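Local structure of probable porin (Pseudomonas aeruginosa, 2Y0H) at residues A[286-294]-A[321-329]; A[258-268]-A[298-309]. The protein probably works as an outer-membrane porin of the OprD family, a beta-barrel channel that lets small solutes pass. All blocks are in the same frame, centred on the assembly; numbering follows the deposited sequence.

Contact 1 of 2, residues A[286-294]-A[321-329]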
loop_
_atom_site.group_PDB
_atom_site.type_symbol
_atom_site.label_atom_id
_atom_site.label_comp_id
_atom_site.label_asym_id
_atom_site.label_seq_id
_atom_site.Cartn_x
_atom_site.Cartn_y
_atom_site.Cartn_z
ATOM N N ALA A 286 7.976 6.272 3.464
ATOM C CA ALA A 286 7.862 7.677 3.071
ATOM C C ALA A 286 8.098 7.952 1.587
ATOM O O ALA A 286 7.298 8.616 0.950
ATOM C CB ALA A 286 8.803 8.529 3.915
ATOM N N ASN A 287 9.193 7.448 1.038
ATOM C CA ASN A 287 9.578 7.808 -0.323
ATOM C C ASN A 287 9.069 6.861 -1.415
ATOM O O ASN A 287 9.612 6.814 -2.523
ATOM C CB ASN A 287 11.092 8.037 -0.412
ATOM C CG ASN A 287 11.515 9.325 0.288
ATOM O OD1 ASN A 287 10.668 10.036 0.823
ATOM N ND2 ASN A 287 12.822 9.629 0.290
ATOM N N LEU A 288 8.014 6.120 -1.099
ATOM C CA LEU A 288 7.371 5.265 -2.079
ATOM C C LEU A 288 6.884 6.087 -3.261
ATOM O O LEU A 288 6.237 7.105 -3.076
ATOM C CB LEU A 288 6.178 4.540 -1.446
ATOM C CG LEU A 288 5.319 3.801 -2.475
ATOM C CD1 LEU A 288 6.012 2.512 -2.845
ATOM C CD2 LEU A 288 3.913 3.538 -1.952
ATOM N N MET A 289 7.171 5.632 -4.475
ATOM C CA MET A 289 6.747 6.346 -5.678
ATOM C C MET A 289 5.916 5.445 -6.601
ATOM O O MET A 289 5.762 4.262 -6.334
ATOM C CB MET A 289 7.969 6.903 -6.420
ATOM C CG MET A 289 8.701 7.973 -5.628
ATOM S SD MET A 289 7.809 9.546 -5.693
ATOM C CE MET A 289 8.367 10.122 -7.316
ATOM N N ALA A 290 5.391 6.005 -7.687
ATOM C CA ALA A 290 4.530 5.240 -8.585
ATOM C C ALA A 290 5.254 4.037 -9.185
ATOM O O ALA A 290 4.681 2.968 -9.325
ATOM C CB ALA A 290 3.987 6.133 -9.679
ATOM N N TYR A 291 6.522 4.216 -9.532
ATOM C CA TYR A 291 7.307 3.141 -10.123
ATOM C C TYR A 291 8.291 2.517 -9.127
ATOM O O TYR A 291 8.179 1.337 -8.795
ATOM C CB TYR A 291 8.022 3.643 -11.386
ATOM C CG TYR A 291 8.942 2.630 -12.036
ATOM C CD1 TYR A 291 8.488 1.354 -12.357
ATOM C CD2 TYR A 291 10.255 2.957 -12.347
ATOM C CE1 TYR A 291 9.322 0.430 -12.951
ATOM C CE2 TYR A 291 11.100 2.041 -12.939
ATOM C CZ TYR A 291 10.626 0.777 -13.240
ATOM O OH TYR A 291 11.460 -0.147 -13.832
ATOM N N GLN A 292 9.246 3.301 -8.633
ATOM C CA GLN A 292 10.249 2.779 -7.694
ATOM C C GLN A 292 9.900 2.997 -6.226
ATOM O O GLN A 292 9.191 3.947 -5.872
ATOM C CB GLN A 292 11.628 3.357 -7.996
ATOM C CG GLN A 292 12.271 2.728 -9.214
ATOM C CD GLN A 292 12.400 1.217 -9.077
ATOM O OE1 GLN A 292 11.803 0.458 -9.837
ATOM N NE2 GLN A 292 13.176 0.779 -8.103
ATOM N N THR A 293 10.388 2.104 -5.375
ATOM C CA THR A 293 10.139 2.214 -3.938
ATOM C C THR A 293 11.305 2.867 -3.187
ATOM O O THR A 293 11.156 3.223 -2.023
ATOM C CB THR A 293 9.811 0.838 -3.284
ATOM O OG1 THR A 293 10.995 0.043 -3.209
ATOM C CG2 THR A 293 8.745 0.082 -4.081
ATOM N N PHE A 294 12.449 3.026 -3.855
ATOM C CA PHE A 294 13.633 3.649 -3.249
ATOM C C PHE A 294 14.064 2.951 -1.960
ATOM O O PHE A 294 14.403 3.592 -0.961
ATOM C CB PHE A 294 13.387 5.148 -3.024
ATOM C CG PHE A 294 13.381 5.941 -4.295
ATOM C CD1 PHE A 294 12.258 5.957 -5.107
ATOM C CD2 PHE A 294 14.513 6.628 -4.704
ATOM C CE1 PHE A 294 12.257 6.670 -6.300
ATOM C CE2 PHE A 294 14.520 7.347 -5.900
ATOM C CZ PHE A 294 13.391 7.359 -6.698
ATOM N N MET A 321 -1.181 16.560 -7.597
ATOM C CA MET A 321 -0.060 16.100 -6.767
ATOM C C MET A 321 1.180 15.959 -7.637
ATOM O O MET A 321 1.132 15.327 -8.687
ATOM C CB MET A 321 -0.371 14.773 -6.070
ATOM C CG MET A 321 0.684 14.320 -5.020
ATOM S SD MET A 321 2.249 13.681 -5.680
ATOM C CE MET A 321 1.758 12.084 -6.353
ATOM N N THR A 322 2.279 16.578 -7.226
ATOM C CA THR A 322 3.542 16.360 -7.916
ATOM C C THR A 322 4.647 16.148 -6.884
ATOM O O THR A 322 4.716 16.842 -5.867
ATOM C CB THR A 322 3.885 17.500 -8.900
ATOM O OG1 THR A 322 5.008 17.110 -9.706
ATOM C CG2 THR A 322 4.185 18.800 -8.151
ATOM N N ARG A 323 5.481 15.149 -7.121
ATOM C CA ARG A 323 6.508 14.808 -6.164
ATOM C C ARG A 323 7.744 14.329 -6.903
ATOM O O ARG A 323 7.663 13.855 -8.036
ATOM C CB ARG A 323 5.999 13.741 -5.182
ATOM C CG ARG A 323 5.557 12.443 -5.857
ATOM C CD ARG A 323 4.942 11.447 -4.859
ATOM N NE ARG A 323 4.432 10.260 -5.539
ATOM C CZ ARG A 323 3.611 9.371 -4.991
ATOM N NH1 ARG A 323 3.189 9.525 -3.744
ATOM N NH2 ARG A 323 3.203 8.334 -5.702
ATOM N N TYR A 324 8.890 14.470 -6.253
ATOM C CA TYR A 324 10.160 14.108 -6.839
ATOM C C TYR A 324 10.986 13.446 -5.749
ATOM O O TYR A 324 11.045 13.929 -4.618
ATOM C CB TYR A 324 10.866 15.360 -7.379
ATOM C CG TYR A 324 12.297 15.136 -7.819
ATOM C CD1 TYR A 324 12.596 14.761 -9.123
ATOM C CD2 TYR A 324 13.348 15.301 -6.930
ATOM C CE1 TYR A 324 13.907 14.562 -9.529
ATOM C CE2 TYR A 324 14.658 15.105 -7.327
ATOM C CZ TYR A 324 14.930 14.737 -8.629
ATOM O OH TYR A 324 16.234 14.534 -9.019
ATOM N N VAL A 325 11.602 12.322 -6.086
ATOM C CA VAL A 325 12.449 11.604 -5.149
ATOM C C VAL A 325 13.763 11.307 -5.833
ATOM O O VAL A 325 13.792 10.892 -6.991
ATOM C CB VAL A 325 11.818 10.272 -4.727
ATOM C CG1 VAL A 325 12.824 9.448 -3.909
ATOM C CG2 VAL A 325 10.534 10.516 -3.943
ATOM N N GLN A 326 14.851 11.510 -5.111
ATOM C CA GLN A 326 16.177 11.294 -5.660
ATOM C C GLN A 326 16.942 10.365 -4.731
ATOM O O GLN A 326 17.036 10.626 -3.528
ATOM C CB GLN A 326 16.893 12.641 -5.787
ATOM C CG GLN A 326 18.297 12.573 -6.367
ATOM C CD GLN A 326 18.836 13.958 -6.699
ATOM O OE1 GLN A 326 18.184 14.734 -7.395
ATOM N NE2 GLN A 326 20.016 14.277 -6.186
ATOM N N GLY A 327 17.483 9.286 -5.291
ATOM C CA GLY A 327 18.191 8.276 -4.516
ATOM C C GLY A 327 19.658 8.109 -4.901
ATOM O O GLY A 327 20.040 8.319 -6.050
ATOM N N ARG A 328 20.481 7.707 -3.937
ATOM C CA ARG A 328 21.914 7.568 -4.162
ATOM C C ARG A 328 22.499 6.465 -3.289
ATOM O O ARG A 328 21.803 5.902 -2.434
ATOM C CB ARG A 328 22.618 8.890 -3.834
ATOM C CG ARG A 328 22.476 9.289 -2.377
ATOM C CD ARG A 328 22.999 10.700 -2.108
ATOM N NE ARG A 328 23.116 10.941 -0.671
ATOM C CZ ARG A 328 22.104 11.293 0.115
ATOM N NH1 ARG A 328 20.887 11.446 -0.401
ATOM N NH2 ARG A 328 22.306 11.480 1.417
ATOM N N ASP A 329 23.782 6.173 -3.503
ATOM C CA ASP A 329 24.513 5.171 -2.720
ATOM C C ASP A 329 23.932 3.771 -2.895
ATOM O O ASP A 329 24.047 2.925 -2.001
ATOM C CB ASP A 329 24.524 5.517 -1.229
ATOM C CG ASP A 329 25.205 6.844 -0.927
ATOM O OD1 ASP A 329 25.851 7.413 -1.825
ATOM O OD2 ASP A 329 25.090 7.321 0.223
#

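Contact 2 of 2, residues A[258-268]-A[298-309]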
loop_
_atom_site.group_PDB
_atom_site.type_symbol
_atom_site.label_atom_id
_atom_site.label_comp_id
_atom_site.label_asym_id
_atom_site.label_seq_id
_atom_site.Cartn_x
_atom_site.Cartn_y
_atom_site.Cartn_z
ATOM N N ALA A 258 -5.468 25.173 1.097
ATOM C CA ALA A 258 -5.661 24.187 0.034
ATOM C C ALA A 258 -4.336 23.609 -0.505
ATOM O O ALA A 258 -4.346 22.732 -1.372
ATOM C CB ALA A 258 -6.477 24.804 -1.103
ATOM N N HIS A 259 -3.210 24.113 0.004
ATOM C CA HIS A 259 -1.875 23.648 -0.385
ATOM C C HIS A 259 -1.298 22.667 0.630
ATOM O O HIS A 259 -1.637 22.732 1.802
ATOM C CB HIS A 259 -0.910 24.829 -0.451
ATOM C CG HIS A 259 -1.396 25.967 -1.290
ATOM N ND1 HIS A 259 -1.005 26.144 -2.599
ATOM C CD2 HIS A 259 -2.224 26.997 -0.999
ATOM C CE1 HIS A 259 -1.578 27.231 -3.081
ATOM N NE2 HIS A 259 -2.323 27.767 -2.129
ATOM N N ALA A 260 -0.412 21.782 0.178
ATOM C CA ALA A 260 0.414 20.979 1.087
ATOM C C ALA A 260 1.830 20.845 0.543
ATOM O O ALA A 260 2.021 20.599 -0.645
ATOM C CB ALA A 260 -0.201 19.606 1.338
ATOM N N PHE A 261 2.814 21.012 1.421
ATOM C CA PHE A 261 4.225 20.971 1.058
ATOM C C PHE A 261 4.944 19.923 1.905
ATOM O O PHE A 261 4.937 19.995 3.133
ATOM C CB PHE A 261 4.883 22.340 1.287
ATOM C CG PHE A 261 4.130 23.505 0.675
ATOM C CD1 PHE A 261 4.404 23.927 -0.617
ATOM C CD2 PHE A 261 3.165 24.189 1.401
ATOM C CE1 PHE A 261 3.725 24.990 -1.179
ATOM C CE2 PHE A 261 2.481 25.261 0.838
ATOM C CZ PHE A 261 2.767 25.660 -0.451
ATOM N N GLY A 262 5.571 18.953 1.245
ATOM C CA GLY A 262 6.187 17.843 1.953
ATOM C C GLY A 262 7.654 17.592 1.645
ATOM O O GLY A 262 8.126 17.823 0.525
ATOM N N ILE A 263 8.370 17.124 2.664
ATOM C CA ILE A 263 9.726 16.619 2.528
ATOM C C ILE A 263 9.787 15.218 3.132
ATOM O O ILE A 263 9.238 14.958 4.211
ATOM C CB ILE A 263 10.756 17.478 3.296
ATOM C CG1 ILE A 263 10.602 18.953 2.949
ATOM C CG2 ILE A 263 12.169 17.043 2.968
ATOM C CD1 ILE A 263 11.796 19.775 3.369
ATOM N N GLY A 264 10.461 14.323 2.426
ATOM C CA GLY A 264 10.677 12.980 2.901
ATOM C C GLY A 264 12.145 12.627 2.871
ATOM O O GLY A 264 12.885 13.045 1.965
ATOM N N VAL A 265 12.576 11.884 3.880
ATOM C CA VAL A 265 13.915 11.321 3.900
ATOM C C VAL A 265 13.791 9.835 4.207
ATOM O O VAL A 265 12.916 9.424 4.967
ATOM C CB VAL A 265 14.832 11.990 4.967
ATOM C CG1 VAL A 265 15.102 13.422 4.609
ATOM C CG2 VAL A 265 14.203 11.904 6.356
ATOM N N GLN A 266 14.688 9.041 3.635
ATOM C CA GLN A 266 14.607 7.589 3.724
ATOM C C GLN A 266 16.019 7.037 3.607
ATOM O O GLN A 266 16.815 7.501 2.786
ATOM C CB GLN A 266 13.721 7.048 2.592
ATOM C CG GLN A 266 13.424 5.544 2.613
ATOM C CD GLN A 266 12.151 5.219 1.841
ATOM O OE1 GLN A 266 11.044 5.586 2.269
ATOM N NE2 GLN A 266 12.297 4.566 0.678
ATOM N N LYS A 267 16.321 6.035 4.417
ATOM C CA LYS A 267 17.664 5.493 4.469
ATOM C C LYS A 267 17.651 3.969 4.704
ATOM O O LYS A 267 17.139 3.491 5.709
ATOM C CB LYS A 267 18.433 6.227 5.565
ATOM C CG LYS A 267 19.886 5.853 5.719
ATOM C CD LYS A 267 20.565 6.753 6.768
ATOM C CE LYS A 267 20.558 8.246 6.363
ATOM N NZ LYS A 267 19.229 8.950 6.502
ATOM N N MET A 268 18.194 3.222 3.751
ATOM C CA MET A 268 18.400 1.778 3.899
ATOM C C MET A 268 19.773 1.533 4.524
ATOM O O MET A 268 20.781 2.082 4.073
ATOM C CB MET A 268 18.336 1.066 2.540
ATOM C CG MET A 268 17.046 1.279 1.749
ATOM S SD MET A 268 15.588 0.595 2.602
ATOM C CE MET A 268 14.772 2.126 3.078
ATOM N N GLN A 298 21.279 -0.182 0.703
ATOM C CA GLN A 298 22.046 1.010 1.080
ATOM C C GLN A 298 21.577 2.355 0.495
ATOM O O GLN A 298 22.289 3.350 0.577
ATOM C CB GLN A 298 23.536 0.807 0.783
ATOM C CG GLN A 298 24.162 -0.294 1.604
ATOM C CD GLN A 298 25.632 -0.482 1.312
ATOM O OE1 GLN A 298 26.002 -1.056 0.290
ATOM N NE2 GLN A 298 26.482 -0.001 2.214
ATOM N N GLU A 299 20.382 2.401 -0.079
ATOM C CA GLU A 299 19.936 3.622 -0.732
ATOM C C GLU A 299 19.532 4.736 0.240
ATOM O O GLU A 299 18.814 4.500 1.201
ATOM C CB GLU A 299 18.782 3.324 -1.670
ATOM C CG GLU A 299 18.358 4.507 -2.522
ATOM C CD GLU A 299 17.396 4.075 -3.605
ATOM O OE1 GLU A 299 16.897 2.940 -3.510
ATOM O OE2 GLU A 299 17.140 4.849 -4.548
ATOM N N LYS A 300 19.998 5.947 -0.034
ATOM C CA LYS A 300 19.576 7.136 0.704
ATOM C C LYS A 300 18.789 8.010 -0.253
ATOM O O LYS A 300 19.234 8.263 -1.366
ATOM C CB LYS A 300 20.790 7.928 1.194
ATOM C CG LYS A 300 21.633 7.250 2.271
ATOM C CD LYS A 300 22.990 7.952 2.373
ATOM C CE LYS A 300 23.840 7.419 3.524
ATOM N NZ LYS A 300 25.292 7.690 3.316
ATOM N N SER A 301 17.621 8.477 0.166
ATOM C CA SER A 301 16.785 9.261 -0.735
ATOM C C SER A 301 16.036 10.342 0.005
ATOM O O SER A 301 15.759 10.223 1.206
ATOM C CB SER A 301 15.791 8.366 -1.492
ATOM O OG SER A 301 14.969 7.633 -0.593
ATOM N N TRP A 302 15.724 11.405 -0.722
ATOM C CA TRP A 302 14.917 12.479 -0.188
ATOM C C TRP A 302 13.796 12.792 -1.166
ATOM O O TRP A 302 13.902 12.516 -2.365
ATOM C CB TRP A 302 15.775 13.722 0.095
ATOM C CG TRP A 302 16.616 14.192 -1.068
ATOM C CD1 TRP A 302 17.924 13.858 -1.330
ATOM C CD2 TRP A 302 16.219 15.086 -2.110
ATOM N NE1 TRP A 302 18.359 14.494 -2.472
ATOM C CE2 TRP A 302 17.336 15.253 -2.971
ATOM C CE3 TRP A 302 15.036 15.773 -2.399
ATOM C CZ2 TRP A 302 17.295 16.070 -4.101
ATOM C CZ3 TRP A 302 15.000 16.587 -3.525
ATOM C CH2 TRP A 302 16.124 16.726 -4.363
ATOM N N GLN A 303 12.723 13.375 -0.645
ATOM C CA GLN A 303 11.541 13.646 -1.434
ATOM C C GLN A 303 11.092 15.091 -1.243
ATOM O O GLN A 303 11.205 15.648 -0.148
ATOM C CB GLN A 303 10.400 12.691 -1.026
ATOM C CG GLN A 303 9.054 13.081 -1.614
ATOM C CD GLN A 303 7.884 12.174 -1.238
ATOM O OE1 GLN A 303 6.761 12.420 -1.674
ATOM N NE2 GLN A 303 8.138 11.127 -0.450
ATOM N N LEU A 304 10.602 15.688 -2.323
ATOM C CA LEU A 304 9.807 16.910 -2.255
ATOM C C LEU A 304 8.450 16.642 -2.917
ATOM O O LEU A 304 8.377 16.047 -3.998
ATOM C CB LEU A 304 10.522 18.076 -2.947
ATOM C CG LEU A 304 11.862 18.501 -2.327
ATOM C CD1 LEU A 304 12.517 19.597 -3.161
ATOM C CD2 LEU A 304 11.704 18.949 -0.884
ATOM N N ARG A 305 7.380 17.069 -2.256
ATOM C CA ARG A 305 6.029 16.845 -2.753
ATOM C C ARG A 305 5.139 18.075 -2.561
ATOM O O ARG A 305 5.164 18.725 -1.513
ATOM C CB ARG A 305 5.405 15.646 -2.038
ATOM C CG ARG A 305 3.931 15.450 -2.340
ATOM C CD ARG A 305 3.366 14.198 -1.631
ATOM N NE ARG A 305 1.919 14.131 -1.792
ATOM C CZ ARG A 305 1.194 13.015 -1.723
ATOM N NH1 ARG A 305 1.767 11.827 -1.486
ATOM N NH2 ARG A 305 -0.117 13.095 -1.900
ATOM N N TYR A 306 4.331 18.366 -3.572
ATOM C CA TYR A 306 3.382 19.466 -3.495
ATOM C C TYR A 306 1.984 18.989 -3.845
ATOM O O TYR A 306 1.802 18.256 -4.812
ATOM C CB TYR A 306 3.790 20.589 -4.443
ATOM C CG TYR A 306 2.756 21.684 -4.532
ATOM C CD1 TYR A 306 2.519 22.532 -3.456
ATOM C CD2 TYR A 306 2.000 21.856 -5.682
ATOM C CE1 TYR A 306 1.565 23.527 -3.530
ATOM C CE2 TYR A 306 1.053 22.852 -5.764
ATOM C CZ TYR A 306 0.837 23.680 -4.688
ATOM O OH TYR A 306 -0.113 24.664 -4.773
ATOM N N ASP A 307 1.004 19.399 -3.046
ATOM C CA ASP A 307 -0.393 19.082 -3.317
ATOM C C ASP A 307 -1.227 20.337 -3.453
ATOM O O ASP A 307 -0.994 21.328 -2.759
ATOM C CB ASP A 307 -0.993 18.219 -2.204
ATOM C CG ASP A 307 -0.327 16.871 -2.094
ATOM O OD1 ASP A 307 0.707 16.763 -1.382
ATOM O OD2 ASP A 307 -0.845 15.924 -2.719
ATOM N N TYR A 308 -2.208 20.290 -4.348
ATOM C CA TYR A 308 -3.177 21.367 -4.436
ATOM C C TYR A 308 -4.612 20.850 -4.591
ATOM O O TYR A 308 -4.894 20.008 -5.446
ATOM C CB TYR A 308 -2.825 22.361 -5.544
ATOM C CG TYR A 308 -3.663 23.622 -5.450
ATOM C CD1 TYR A 308 -3.535 24.481 -4.360
ATOM C CD2 TYR A 308 -4.610 23.929 -6.422
ATOM C CE1 TYR A 308 -4.320 25.635 -4.253
ATOM C CE2 TYR A 308 -5.398 25.069 -6.328
ATOM C CZ TYR A 308 -5.248 25.920 -5.244
ATOM O OH TYR A 308 -6.026 27.043 -5.147
ATOM N N ASP A 309 -5.494 21.342 -3.724
ATOM C CA ASP A 309 -6.930 21.102 -3.820
ATOM C C ASP A 309 -7.565 22.317 -4.525
ATOM O O ASP A 309 -7.445 23.457 -4.064
ATOM C CB ASP A 309 -7.516 20.868 -2.419
ATOM C CG ASP A 309 -9.011 20.476 -2.439
ATOM O OD1 ASP A 309 -9.714 20.775 -3.418
ATOM O OD2 ASP A 309 -9.487 19.882 -1.454
#

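Contact 1 of 2, residues A[286-294]-A[321-329]
Val325 sets its CG1 methyl squarely over the centre of the Phe294 ring, 3.3 Å from the ring centroid and 9° off the normal, a close CH-pi contact. The same ring turns its edge to the backbone of the next strand residue but one: Phe294 CE2 lies 3.6 Å from Gly327 N, and with no side chain at Gly327 the ring can lie down against the strand. The other methyl of Val325 serves a different partner. With CG1 anti to the backbone N (chi1 172°), CG2 is left to meet the sulfur of Met289, at 3.4 Å between CG2 and SD. Met289 is bent at both chi2 and chi3, and this curl brings SD down between Val325 and Arg323, where it also sits 3.5 Å from Arg323 NE. Arg323 runs extended past the sulfur, and one face of its guanidinium lies under Leu288 O; the opposite face carries Met321 CE. Further out, Asn287 brings CB to 4.1 Å from Val325 CG1 while its amide is occupied by Gln303 and Ser301. Glu343 and Asn345 bind backbone NH groups of Tyr291, Gln292 and Ala290, tying the loop down beyond the contact. The segment 286-294 thus lies as an inward-folded loop on the inner face of strand 318-330, between strands 300-309 and 339-351, with Ala290 and Tyr291 reaching strand 361-371.

Contact 2 of 2, residues A[258-268]-A[298-309]
Four aromatic rings, one of them an imidazole, gather at one end of this strand pair, where His259 ND1 and Tyr306 OH are hydrogen-bonded at 2.8 Å, rim to rim and with planes 39° apart. Tyr308 comes in over one face of the imidazole, its CE1 3.4 Å from His259 CE1, with the two rings tilted obliquely. Phe261 runs alongside Tyr306, pointing the same way, with Phe261 CE1 3.5 Å from Tyr306 CE1 and the planes oblique. Tyr306 reaches both neighbours because its ring swings anti to the backbone N (chi1 173°), which lays it across toward the other strand. Behind the cluster, strands 259-268 and 300-309 run antiparallel at 168°, and ten backbone hydrogen bonds knit them from Ala258 to Met268. Along the same face follow Ile263 beside Leu304, then Val265 and Trp302, and finally Lys267 beside Lys300, whose NZ is salt-bridged to Asp329. On the other face Arg305 grips Asp307 side-on, NE to OD1 at 2.9 Å and NH2 to OD2 at 3.0 Å. Gln303, extended past the bare backbone of Gly264, reaches Asn287 and Ala286, and Gln266 holds Asn287 and Phe294. The outward face is thus apolar in its middle, where a detergent molecule rests on Val265 and lipid would lie, with lysines at one end and at the other an aromatic cluster in keeping with the interfacial girdles of outer-membrane barrels; the inward face carries charged and amide groups, engaged by one another and by the inner loop.

Overall arrangement
Along the chain the segments alternate: 258-268, then 286-294, 298-309 and 321-329, so the two contacts interlock, their centres about 8 Å apart on the same side of the 18-stranded barrel. Contact 2 is a seam in the wall; contact 1 is the loop joining its two strands, turned back inside and resting on the next strand, 318-330. That strand is the direct neighbour of 300-309, bound to it by backbone bonds such as Tyr324 N to Leu304 O at 2.8 Å. The loop therefore spans several adjacent wall strands from within, and it probably narrows the channel as inward-folded loops do in other porins.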